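Local coordinates for protein glycerophosphodiester phosphodiesterase (Thermotoga maritima, PDB 1O1Z) that belongs to the glycerophosphodiester phosphodiesterase family, folds as a TIM-type beta/alpha barrel and is modelled with a bound sodium ion, at residues E62-K65 against D71-I74; K73-T78 against I110-A115; E31-A36 against V44-R49. One frame throughout, in Å; residues are numbered along the deposited sequence. Where two conformers were deposited one is given.

Interaction 1: residues E62-K65 against D71-I74; sequences EDLK and DVKI
Glu62 O accepts the backbone N of Ile74 at 2.9 Å, and the N of Leu64 reaches Val72 O at 3.0 Å. Between these two bonds Asp63 and Lys73 face each other as an antiparallel non-hydrogen-bonded pair, their CA atoms only 4.0 Å apart. Lys73, on the same face as Asp63, runs alongside the side chain of Glu62 from the residue just before the strand, and the two end in a salt bridge through Glu62 OE2 and Lys73 NZ; its length is doubtful, since the lysine was built in two conformers. In this conformer a water lies between Lys73 NZ and Asp63 OD2, a second link to the opposite strand that carries the same doubt. The whole forms a small two-stranded hairpin, 63-64 with 70-73, set apart from the barrel sheet and closed by the short helix 65-68. Its turn begins with an Asx turn: Asp63 has CG between its own N and carbonyl carbon (chi1 60°), which brings OD1 back to Lys65 N at 3.1 Å, with the N-H coming from above the carboxylate plane. Lys65 then lies along Asp71 in a long ion pair, NZ to OD1 3.8 Å. On the apolar side the side chains of Leu64 and Ile74 cross at about a right angle, CD2 of Leu64 3.7 Å from CD1 of Ile74. Leu82 of helix 79-85 packs against both residues, and Leu85 against Val72.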
ATOM      1  N   GLU A  62      15.260  -2.714   0.903  1.00 11.07           N
ATOM      2  CA  GLU A  62      16.049  -3.019  -0.285  1.00 11.13           C
ATOM      3  C   GLU A  62      16.974  -4.223  -0.072  1.00 10.67           C
ATOM      4  O   GLU A  62      17.612  -4.664  -1.010  1.00 10.80           O
ATOM      5  CB  GLU A  62      16.872  -1.799  -0.745  1.00 14.68           C
ATOM      6  CG  GLU A  62      18.038  -1.429   0.140  1.00 17.60           C
ATOM      7  CD  GLU A  62      18.975  -0.409  -0.498  1.00 25.00           C
ATOM      8  OE1 GLU A  62      18.685   0.111  -1.602  1.00 25.81           O
ATOM      9  OE2 GLU A  62      20.012  -0.126   0.123  1.00 33.31           O
ATOM     10  N   ASP A  63      17.081  -4.712   1.160  1.00 10.56           N
ATOM     11  CA  ASP A  63      17.956  -5.854   1.484  1.00 10.12           C
ATOM     12  C   ASP A  63      17.263  -6.797   2.463  1.00 10.45           C
ATOM     13  O   ASP A  63      16.132  -6.546   2.891  1.00 11.17           O
ATOM     14  CB  ASP A  63      19.302  -5.373   2.008  1.00 12.61           C
ATOM     15  CG  ASP A  63      19.167  -4.545   3.243  1.00 18.62           C
ATOM     16  OD1 ASP A  63      18.404  -4.935   4.160  1.00 19.42           O
ATOM     17  OD2 ASP A  63      19.784  -3.470   3.377  1.00 27.81           O
ATOM     18  N   LEU A  64      17.930  -7.897   2.793  1.00 11.33           N
ATOM     19  CA  LEU A  64      17.367  -8.942   3.643  1.00 11.65           C
ATOM     20  C   LEU A  64      17.848  -8.869   5.102  1.00 14.28           C
ATOM     21  O   LEU A  64      17.719  -9.845   5.843  1.00 14.44           O
ATOM     22  CB  LEU A  64      17.729 -10.317   3.061  1.00 11.89           C
ATOM     23  CG  LEU A  64      17.245 -10.596   1.632  1.00 13.12           C
ATOM     24  CD1 LEU A  64      17.766 -11.945   1.167  1.00 15.92           C
ATOM     25  CD2 LEU A  64      15.720 -10.542   1.546  1.00 15.99           C
ATOM     26  N   LYS A  65      18.408  -7.740   5.521  1.00 12.41           N
ATOM     27  CA  LYS A  65      19.053  -7.656   6.829  1.00 14.26           C
ATOM     28  C   LYS A  65      18.064  -7.745   7.983  1.00 14.16           C
ATOM     29  O   LYS A  65      18.262  -8.518   8.916  1.00 15.49           O
ATOM     30  CB  LYS A  65      19.902  -6.368   6.970  1.00 15.24           C
ATOM     31  CG  LYS A  65      21.026  -6.240   5.980  1.00 21.88           C
ATOM     32  CD  LYS A  65      22.138  -5.281   6.442  1.00 32.70           C
ATOM     33  CE  LYS A  65      21.957  -3.877   5.905  1.00 35.91           C
ATOM     34  NZ  LYS A  65      23.197  -3.060   6.109  1.00 34.89           N
ATOM     35  N   ASP A  71      23.037  -9.745   4.648  1.00 17.38           N
ATOM     36  CA  ASP A  71      23.468  -8.502   4.031  1.00 18.86           C
ATOM     37  C   ASP A  71      23.500  -8.711   2.518  1.00 18.55           C
ATOM     38  O   ASP A  71      24.554  -8.754   1.896  1.00 19.48           O
ATOM     39  CB  ASP A  71      24.850  -8.078   4.575  1.00 20.24           C
ATOM     40  CG  ASP A  71      25.207  -6.650   4.217  1.00 27.73           C
ATOM     41  OD1 ASP A  71      24.319  -5.885   3.786  1.00 32.04           O
ATOM     42  OD2 ASP A  71      26.363  -6.195   4.341  1.00 44.57           O
ATOM     43  N   VAL A  72      22.310  -8.879   1.966  1.00 13.89           N
ATOM     44  CA  VAL A  72      22.098  -9.134   0.551  1.00 12.87           C
ATOM     45  C   VAL A  72      21.020  -8.190   0.056  1.00 12.20           C
ATOM     46  O   VAL A  72      19.907  -8.183   0.590  1.00 13.43           O
ATOM     47  CB  VAL A  72      21.626 -10.585   0.298  1.00 13.58           C
ATOM     48  CG1 VAL A  72      21.325 -10.804  -1.185  1.00 16.35           C
ATOM     49  CG2 VAL A  72      22.677 -11.598   0.794  1.00 16.14           C
ATOM     50  N   LYS A  73      21.331  -7.416  -0.977  1.00 10.53           N
ATOM     51  CA  LYS A  73      20.341  -6.550  -1.589  1.00 10.59           C
ATOM     52  C   LYS A  73      19.460  -7.320  -2.563  1.00 11.44           C
ATOM     53  O   LYS A  73      19.928  -8.150  -3.322  1.00 11.97           O
ATOM     54  CB  LYS A  73      20.986  -5.382  -2.340  1.00 12.17           C
ATOM     55  CG  LYS A  73      21.667  -4.374  -1.456  1.00 16.26           C
ATOM     56  CD  LYS A  73      22.317  -3.308  -2.305  1.00 20.39           C
ATOM     57  CE  LYS A  73      23.008  -2.261  -1.457  0.65 29.38           C
ATOM     58  NZ  LYS A  73      22.016  -1.384  -0.789  0.65 32.38           N
ATOM     59  N   ILE A  74      18.186  -6.986  -2.577  1.00 10.57           N
ATOM     60  CA  ILE A  74      17.219  -7.588  -3.493  1.00  8.54           C
ATOM     61  C   ILE A  74      17.710  -7.486  -4.943  1.00 10.99           C
ATOM     62  O   ILE A  74      17.619  -8.446  -5.723  1.00 11.55           O
ATOM     63  CB  ILE A  74      15.822  -6.921  -3.326  1.00 12.28           C
ATOM     64  CG1 ILE A  74      15.262  -7.073  -1.894  1.00 18.03           C
ATOM     65  CG2 ILE A  74      14.826  -7.431  -4.358  1.00 14.73           C
ATOM     66  CD1 ILE A  74      15.135  -8.459  -1.425  1.00 18.26           C
TER
HETATM   67  O   HOH W   1      21.347  -2.246   1.685  1.00 38.64           O

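Interaction 2: residues K73-T78 against I110-A115; sequences KIRDAT and IKEREA
Arg75 reaches from a 3-10 turn to Glu112 and, through a water, to Glu114. The turn, with Asp76 N bonded to Lys73 O, belongs to the excursion between strand 43-50 and helix 93-99, the insertion characteristic of this family. Glu112 and Glu114 sit in the loop that follows strand 105-110 of the TIM barrel, so the contact ties insertion to barrel. The CB of Arg75 already points toward that loop. A chi1 of 68° tucks CG in over the backbone, CD continues straight on, and a turn about the CG-CD bond swings the guanidinium round so that NH2 faces Glu112 and NE faces the water between the glutamates. NE donates to this water at 2.9 Å, which lies at the edge of the group, in its plane. That water passes its own hydrogens to Glu112 OE1 at 2.9 Å and to Glu114 OE2 at 2.7 Å, so three side chains meet on it. Glu114 OE2 itself stays 4.4 Å from NE and well out of the guanidinium plane, an electrostatic neighbour to which no N-H is directed. NH1 turns to the insertion's own Glu62, forming a salt bridge with OE1 that probably steadies the arginine's tip. NH2 makes the direct salt bridge, 2.9 Å from Glu112 OE2. Glu112, extended beyond CG, is held from the barrel as well: Leu50 N bonds to its OE1 and Arg49 NH1 to its OE2, so two arginines converge on one oxygen. The NH2 bond is bent, 144° at the hydrogen, and meets Glu112 OE2 from 50° above the carboxylate plane.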
ATOM      1  N   LYS A  73      21.331  -7.416  -0.977  1.00 10.53           N
ATOM      2  CA  LYS A  73      20.341  -6.550  -1.589  1.00 10.59           C
ATOM      3  C   LYS A  73      19.460  -7.320  -2.563  1.00 11.44           C
ATOM      4  O   LYS A  73      19.928  -8.150  -3.322  1.00 11.97           O
ATOM      5  CB  LYS A  73      20.986  -5.382  -2.340  1.00 12.17           C
ATOM      6  CG  LYS A  73      21.667  -4.374  -1.456  1.00 16.26           C
ATOM      7  CD  LYS A  73      22.317  -3.308  -2.305  1.00 20.39           C
ATOM      8  CE  LYS A  73      23.008  -2.261  -1.457  0.65 29.38           C
ATOM      9  NZ  LYS A  73      22.016  -1.384  -0.789  0.65 32.38           N
ATOM     10  N   ILE A  74      18.186  -6.986  -2.577  1.00 10.57           N
ATOM     11  CA  ILE A  74      17.219  -7.588  -3.493  1.00  8.54           C
ATOM     12  C   ILE A  74      17.710  -7.486  -4.943  1.00 10.99           C
ATOM     13  O   ILE A  74      17.619  -8.446  -5.723  1.00 11.55           O
ATOM     14  CB  ILE A  74      15.822  -6.921  -3.326  1.00 12.28           C
ATOM     15  CG1 ILE A  74      15.262  -7.073  -1.894  1.00 18.03           C
ATOM     16  CG2 ILE A  74      14.826  -7.431  -4.358  1.00 14.73           C
ATOM     17  CD1 ILE A  74      15.135  -8.459  -1.425  1.00 18.26           C
ATOM     18  N   ARG A  75      18.240  -6.322  -5.332  1.00  8.13           N
ATOM     19  CA  ARG A  75      18.615  -6.119  -6.729  1.00 11.11           C
ATOM     20  C   ARG A  75      19.923  -6.812  -7.116  1.00 10.16           C
ATOM     21  O   ARG A  75      20.290  -6.802  -8.294  1.00 13.15           O
ATOM     22  CB  ARG A  75      18.675  -4.639  -7.084  1.00 10.54           C
ATOM     23  CG  ARG A  75      19.777  -3.839  -6.426  1.00 11.28           C
ATOM     24  CD  ARG A  75      19.740  -2.354  -6.829  1.00 13.44           C
ATOM     25  NE  ARG A  75      18.561  -1.731  -6.253  1.00 13.40           N
ATOM     26  CZ  ARG A  75      18.505  -1.131  -5.056  1.00 16.11           C
ATOM     27  NH1 ARG A  75      19.580  -1.020  -4.297  1.00 16.37           N
ATOM     28  NH2 ARG A  75      17.339  -0.650  -4.616  1.00 16.07           N
ATOM     29  N   ASP A  76      20.607  -7.393  -6.138  1.00  8.96           N
ATOM     30  CA  ASP A  76      21.881  -8.058  -6.339  1.00 10.79           C
ATOM     31  C   ASP A  76      21.696  -9.575  -6.491  1.00 11.34           C
ATOM     32  O   ASP A  76      22.672 -10.279  -6.760  1.00 14.10           O
ATOM     33  CB  ASP A  76      22.808  -7.777  -5.154  1.00 11.09           C
ATOM     34  CG  ASP A  76      23.434  -6.384  -5.177  1.00 18.61           C
ATOM     35  OD1 ASP A  76      23.309  -5.645  -6.171  1.00 20.02           O
ATOM     36  OD2 ASP A  76      24.106  -5.969  -4.217  1.00 24.78           O
ATOM     37  N   ALA A  77      20.481 -10.064  -6.286  1.00 11.00           N
ATOM     38  CA  ALA A  77      20.195 -11.497  -6.345  1.00 11.01           C
ATOM     39  C   ALA A  77      19.039 -11.755  -7.296  1.00 11.86           C
ATOM     40  O   ALA A  77      18.105 -10.954  -7.397  1.00 11.99           O
ATOM     41  CB  ALA A  77      19.857 -12.017  -4.972  1.00 11.89           C
ATOM     42  N   THR A  78      19.071 -12.904  -7.978  1.00 11.05           N
ATOM     43  CA  THR A  78      17.930 -13.324  -8.775  1.00 11.70           C
ATOM     44  C   THR A  78      16.774 -13.785  -7.878  1.00  9.45           C
ATOM     45  O   THR A  78      16.952 -14.094  -6.687  1.00  9.50           O
ATOM     46  CB  THR A  78      18.305 -14.488  -9.709  1.00 12.49           C
ATOM     47  OG1 THR A  78      18.648 -15.633  -8.904  1.00 11.15           O
ATOM     48  CG2 THR A  78      19.536 -14.154 -10.557  1.00 15.11           C
ATOM     49  N   ILE A 110       4.977   1.122  -4.900  1.00 11.24           N
ATOM     50  CA  ILE A 110       6.162   1.067  -5.734  1.00 10.49           C
ATOM     51  C   ILE A 110       7.313   1.667  -4.948  1.00 10.56           C
ATOM     52  O   ILE A 110       7.315   2.869  -4.650  1.00 11.81           O
ATOM     53  CB  ILE A 110       5.969   1.882  -7.010  1.00 12.40           C
ATOM     54  CG1 ILE A 110       4.654   1.563  -7.714  1.00 19.30           C
ATOM     55  CG2 ILE A 110       7.196   1.671  -7.901  1.00 13.84           C
ATOM     56  CD1 ILE A 110       4.646   0.273  -8.351  1.00 18.08           C
ATOM     57  N   LYS A 111       8.334   0.868  -4.648  1.00 10.74           N
ATOM     58  CA  LYS A 111       9.470   1.361  -3.884  1.00 10.35           C
ATOM     59  C   LYS A 111      10.615   1.917  -4.742  1.00 11.43           C
ATOM     60  O   LYS A 111      11.484   2.632  -4.229  1.00 15.08           O
ATOM     61  CB  LYS A 111      10.014   0.226  -2.987  1.00 11.28           C
ATOM     62  CG  LYS A 111       9.083  -0.200  -1.873  1.00 13.64           C
ATOM     63  CD  LYS A 111       8.840   0.969  -0.890  1.00 22.57           C
ATOM     64  CE  LYS A 111       8.409   0.549   0.483  1.00 31.16           C
ATOM     65  NZ  LYS A 111       8.180   1.766   1.351  1.00 31.32           N
ATOM     66  N   GLU A 112      10.609   1.539  -6.024  1.00 11.10           N
ATOM     67  CA  GLU A 112      11.658   1.856  -6.994  1.00 15.00           C
ATOM     68  C   GLU A 112      11.050   2.233  -8.331  1.00 11.63           C
ATOM     69  O   GLU A 112      10.271   1.454  -8.891  1.00 12.23           O
ATOM     70  CB  GLU A 112      12.529   0.608  -7.229  1.00 17.14           C
ATOM     71  CG  GLU A 112      13.137   0.063  -5.979  1.00 18.01           C
ATOM     72  CD  GLU A 112      13.909  -1.229  -6.200  1.00 15.98           C
ATOM     73  OE1 GLU A 112      13.742  -1.882  -7.276  1.00 14.74           O
ATOM     74  OE2 GLU A 112      14.645  -1.573  -5.273  1.00 18.46           O
ATOM     75  N   ARG A 113      11.400   3.412  -8.859  1.00 11.20           N
ATOM     76  CA  ARG A 113      10.907   3.810 -10.184  1.00  9.93           C
ATOM     77  C   ARG A 113      11.210   2.777 -11.244  1.00 10.84           C
ATOM     78  O   ARG A 113      10.406   2.533 -12.130  1.00 12.54           O
ATOM     79  CB  ARG A 113      11.463   5.175 -10.611  1.00 11.58           C
ATOM     80  CG  ARG A 113      11.337   5.493 -12.122  1.00 16.34           C
ATOM     81  CD  ARG A 113      11.908   6.863 -12.524  1.00 13.61           C
ATOM     82  NE  ARG A 113      11.010   7.972 -12.118  1.00 14.13           N
ATOM     83  CZ  ARG A 113      10.054   8.464 -12.872  1.00 16.13           C
ATOM     84  NH1 ARG A 113       9.827   7.892 -14.060  1.00 22.32           N
ATOM     85  NH2 ARG A 113       9.319   9.520 -12.456  1.00 17.49           N
ATOM     86  N   GLU A 114      12.378   2.153 -11.163  1.00 10.84           N
ATOM     87  CA  GLU A 114      12.763   1.174 -12.178  1.00 11.09           C
ATOM     88  C   GLU A 114      11.866  -0.060 -12.240  1.00 11.29           C
ATOM     89  O   GLU A 114      11.898  -0.782 -13.226  1.00 14.12           O
ATOM     90  CB  GLU A 114      14.237   0.777 -12.014  1.00 12.81           C
ATOM     91  CG  GLU A 114      14.597   0.179 -10.670  1.00 13.60           C
ATOM     92  CD  GLU A 114      15.094   1.211  -9.636  1.00 17.04           C
ATOM     93  OE1 GLU A 114      14.762   2.434  -9.705  1.00 13.65           O
ATOM     94  OE2 GLU A 114      15.832   0.789  -8.699  1.00 14.52           O
ATOM     95  N   ALA A 115      11.070  -0.298 -11.188  1.00  9.57           N
ATOM     96  CA  ALA A 115      10.113  -1.406 -11.173  1.00  9.58           C
ATOM     97  C   ALA A 115       8.805  -1.077 -11.856  1.00  9.75           C
ATOM     98  O   ALA A 115       8.015  -1.967 -12.123  1.00 11.46           O
ATOM     99  CB  ALA A 115       9.836  -1.848  -9.749  1.00 12.09           C
TER
HETATM  100  O   HOH W   2      16.422  -1.783  -8.255  1.00 13.58           O

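Interaction 3: residues E31-A36 against V44-R49; sequences EAFMKA and VELDVR
Lys35 N to Glu31 O, 2.9 Å, and Ala36 N to Ala32 O, 3.1 Å, are the backbone bonds of the helical turn from which Phe33 and Ala36 reach Val44 and Leu46. The contact itself is apolar. Phe33 CG stands anti to its carbonyl carbon (chi1 -59°), which sends the ring along the strand: CD1 meets Val44 CG2 at 3.8 Å, while the far end of the ring, CZ, rests 3.6 Å from Leu46 CB and also near its CD2. Both approaches to the ring are oblique. Between them Glu45 O lies close to the ring plane, at the edge, 3.9 Å from CE1. Ala36 CB touches the other branch of Val44, CG1, at 3.9 Å. Val44 and Leu46 thus alternate with Glu45, whose CB points away from the helix. Helix and strand run nearly antiparallel, their axes 164° apart and 9.4 Å at closest, as expected within the beta-alpha-beta crossover of a barrel. Strand 14-18 precedes helix 30-38 in this unit and pairs in parallel with strand 43-50, strand 105-110 flanks that strand too, and Val58 of strand 56-58 and Val96 of helix 93-99 pack against both Phe33 and Leu46.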
ATOM      1  N   GLU A  31       1.663 -16.315   3.103  1.00 11.17           N
ATOM      2  CA  GLU A  31       0.902 -16.657   4.278  1.00 11.61           C
ATOM      3  C   GLU A  31       0.257 -15.420   4.885  1.00  9.81           C
ATOM      4  O   GLU A  31      -0.935 -15.424   5.177  1.00 10.89           O
ATOM      5  CB  GLU A  31       1.782 -17.362   5.315  1.00 12.36           C
ATOM      6  CG  GLU A  31       1.044 -17.712   6.594  1.00 15.74           C
ATOM      7  CD  GLU A  31       1.952 -18.325   7.639  1.00 21.61           C
ATOM      8  OE1 GLU A  31       3.062 -17.795   7.853  1.00 26.47           O
ATOM      9  OE2 GLU A  31       1.535 -19.313   8.265  1.00 26.48           O
ATOM     10  N   ALA A  32       1.022 -14.340   5.054  1.00  9.93           N
ATOM     11  CA  ALA A  32       0.455 -13.119   5.651  1.00  8.45           C
ATOM     12  C   ALA A  32      -0.693 -12.559   4.798  1.00  8.93           C
ATOM     13  O   ALA A  32      -1.719 -12.135   5.321  1.00 10.05           O
ATOM     14  CB  ALA A  32       1.526 -12.086   5.858  1.00  8.37           C
ATOM     15  N   PHE A  33      -0.526 -12.574   3.476  1.00  9.01           N
ATOM     16  CA  PHE A  33      -1.588 -12.055   2.606  1.00  8.17           C
ATOM     17  C   PHE A  33      -2.826 -12.935   2.669  1.00  8.81           C
ATOM     18  O   PHE A  33      -3.938 -12.441   2.812  1.00 10.16           O
ATOM     19  CB  PHE A  33      -1.127 -11.945   1.152  1.00  9.57           C
ATOM     20  CG  PHE A  33       0.072 -11.054   0.946  1.00  8.24           C
ATOM     21  CD1 PHE A  33       0.102  -9.780   1.471  1.00  9.07           C
ATOM     22  CD2 PHE A  33       1.146 -11.454   0.157  1.00  9.67           C
ATOM     23  CE1 PHE A  33       1.185  -8.938   1.273  1.00 10.92           C
ATOM     24  CE2 PHE A  33       2.237 -10.615  -0.030  1.00 10.05           C
ATOM     25  CZ  PHE A  33       2.263  -9.371   0.517  1.00  7.96           C
ATOM     26  N   MET A  34      -2.641 -14.252   2.585  1.00  9.48           N
ATOM     27  CA  MET A  34      -3.781 -15.184   2.636  1.00 10.44           C
ATOM     28  C   MET A  34      -4.521 -15.081   3.980  1.00 11.13           C
ATOM     29  O   MET A  34      -5.746 -15.113   4.017  1.00 11.92           O
ATOM     30  CB  MET A  34      -3.324 -16.615   2.321  1.00 13.88           C
ATOM     31  CG  MET A  34      -2.802 -16.741   0.865  1.00 16.33           C
ATOM     32  SD  MET A  34      -2.443 -18.527   0.454  0.50 17.87           S
ATOM     33  CE  MET A  34      -1.022 -18.828   1.469  0.50 18.66           C
ATOM     34  N   LYS A  35      -3.772 -14.953   5.069  1.00  8.92           N
ATOM     35  CA  LYS A  35      -4.371 -14.844   6.399  1.00  9.61           C
ATOM     36  C   LYS A  35      -5.159 -13.540   6.596  1.00  9.65           C
ATOM     37  O   LYS A  35      -6.155 -13.524   7.312  1.00  9.76           O
ATOM     38  CB  LYS A  35      -3.310 -15.007   7.495  1.00 11.38           C
ATOM     39  CG  LYS A  35      -2.747 -16.416   7.620  1.00 10.65           C
ATOM     40  CD  LYS A  35      -3.730 -17.341   8.251  1.00 15.73           C
ATOM     41  CE  LYS A  35      -3.234 -18.779   8.184  1.00 23.48           C
ATOM     42  NZ  LYS A  35      -4.266 -19.707   8.697  1.00 31.32           N
ATOM     43  N   ALA A  36      -4.725 -12.454   5.950  1.00  8.10           N
ATOM     44  CA  ALA A  36      -5.481 -11.203   5.997  1.00  7.81           C
ATOM     45  C   ALA A  36      -6.836 -11.385   5.343  1.00  9.13           C
ATOM     46  O   ALA A  36      -7.849 -10.957   5.855  1.00  7.95           O
ATOM     47  CB  ALA A  36      -4.707 -10.090   5.295  1.00  8.17           C
ATOM     48  N   VAL A  44      -5.046  -6.219   0.699  1.00  8.04           N
ATOM     49  CA  VAL A  44      -3.738  -6.119   1.316  1.00  7.20           C
ATOM     50  C   VAL A  44      -2.954  -5.005   0.684  1.00  9.42           C
ATOM     51  O   VAL A  44      -3.248  -4.620  -0.441  1.00  9.67           O
ATOM     52  CB  VAL A  44      -2.951  -7.436   1.186  1.00  7.90           C
ATOM     53  CG1 VAL A  44      -3.641  -8.611   1.904  1.00 10.35           C
ATOM     54  CG2 VAL A  44      -2.696  -7.807  -0.285  1.00 11.42           C
ATOM     55  N   GLU A  45      -1.995  -4.475   1.419  1.00  8.61           N
ATOM     56  CA  GLU A  45      -0.985  -3.554   0.899  1.00  8.78           C
ATOM     57  C   GLU A  45       0.330  -4.300   0.894  1.00 10.57           C
ATOM     58  O   GLU A  45       0.633  -5.083   1.816  1.00 11.22           O
ATOM     59  CB  GLU A  45      -0.932  -2.299   1.779  1.00 13.17           C
ATOM     60  CG  GLU A  45       0.047  -1.225   1.365  1.00 16.20           C
ATOM     61  CD  GLU A  45       1.493  -1.466   1.794  1.00 24.45           C
ATOM     62  OE1 GLU A  45       1.749  -2.242   2.746  1.00 20.41           O
ATOM     63  OE2 GLU A  45       2.404  -0.857   1.160  1.00 28.68           O
ATOM     64  N   LEU A  46       1.138  -4.055  -0.131  1.00 10.32           N
ATOM     65  CA  LEU A  46       2.449  -4.688  -0.220  1.00  9.37           C
ATOM     66  C   LEU A  46       3.418  -3.785  -0.949  1.00 11.88           C
ATOM     67  O   LEU A  46       3.014  -2.797  -1.552  1.00 12.25           O
ATOM     68  CB  LEU A  46       2.318  -6.052  -0.882  1.00 10.72           C
ATOM     69  CG  LEU A  46       1.723  -6.121  -2.284  1.00 11.49           C
ATOM     70  CD1 LEU A  46       2.728  -5.699  -3.360  1.00 15.46           C
ATOM     71  CD2 LEU A  46       1.209  -7.515  -2.576  1.00 13.81           C
ATOM     72  N   ASP A  47       4.705  -4.128  -0.906  1.00 10.54           N
ATOM     73  CA  ASP A  47       5.783  -3.311  -1.408  1.00  9.79           C
ATOM     74  C   ASP A  47       6.540  -4.059  -2.488  1.00 11.55           C
ATOM     75  O   ASP A  47       6.849  -5.222  -2.283  1.00 13.24           O
ATOM     76  CB  ASP A  47       6.759  -3.051  -0.277  1.00 10.67           C
ATOM     77  CG  ASP A  47       6.063  -2.508   0.934  1.00 16.86           C
ATOM     78  OD1 ASP A  47       5.907  -3.208   1.976  1.00 13.33           O
ATOM     79  OD2 ASP A  47       5.515  -1.381   0.854  1.00 19.37           O
ATOM     80  N   VAL A  48       6.843  -3.392  -3.609  1.00  8.92           N
ATOM     81  CA  VAL A  48       7.525  -4.038  -4.724  1.00 10.21           C
ATOM     82  C   VAL A  48       8.828  -3.375  -5.128  1.00 10.59           C
ATOM     83  O   VAL A  48       8.977  -2.140  -5.101  1.00 10.65           O
ATOM     84  CB  VAL A  48       6.619  -4.214  -5.977  1.00 10.78           C
ATOM     85  CG1 VAL A  48       5.470  -5.143  -5.676  1.00 12.73           C
ATOM     86  CG2 VAL A  48       6.135  -2.896  -6.546  1.00 11.83           C
ATOM     87  N   ARG A  49       9.761  -4.248  -5.545  1.00 10.81           N
ATOM     88  CA  ARG A  49      11.107  -3.894  -5.963  1.00  9.43           C
ATOM     89  C   ARG A  49      11.543  -4.856  -7.068  1.00 10.07           C
ATOM     90  O   ARG A  49      10.858  -5.843  -7.353  1.00 11.00           O
ATOM     91  CB  ARG A  49      12.082  -4.059  -4.800  1.00 11.83           C
ATOM     92  CG  ARG A  49      11.837  -3.090  -3.660  1.00 12.23           C
ATOM     93  CD  ARG A  49      12.863  -3.258  -2.559  1.00 11.18           C
ATOM     94  NE  ARG A  49      12.683  -2.236  -1.555  1.00 12.19           N
ATOM     95  CZ  ARG A  49      13.187  -1.020  -1.587  1.00 12.26           C
ATOM     96  NH1 ARG A  49      13.963  -0.600  -2.587  1.00 16.06           N
ATOM     97  NH2 ARG A  49      12.946  -0.186  -0.574  1.00 15.63           N
TER

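In the fold
Interaction 3 is the buried one, built from hydrocarbon between a barrel helix and a barrel strand. Interactions 1 and 2 lie further out and are only partly buried: interaction 1 combines backbone bonds, ion pairs and some apolar packing, while interaction 2 is charge and water alone. Interaction 1 is internal to the insertion, closing its hairpin, whereas interaction 2 joins that insertion to a barrel loop; the two share Lys73 and Ile74, and their centres are about 10 Å apart. The end of the strand of interaction 3 is bonded to interaction 2 by the Arg49-Glu112 salt bridge, with a probable backbone bond from Lys111 to Val48, and merely packs against interaction 1 at Glu62.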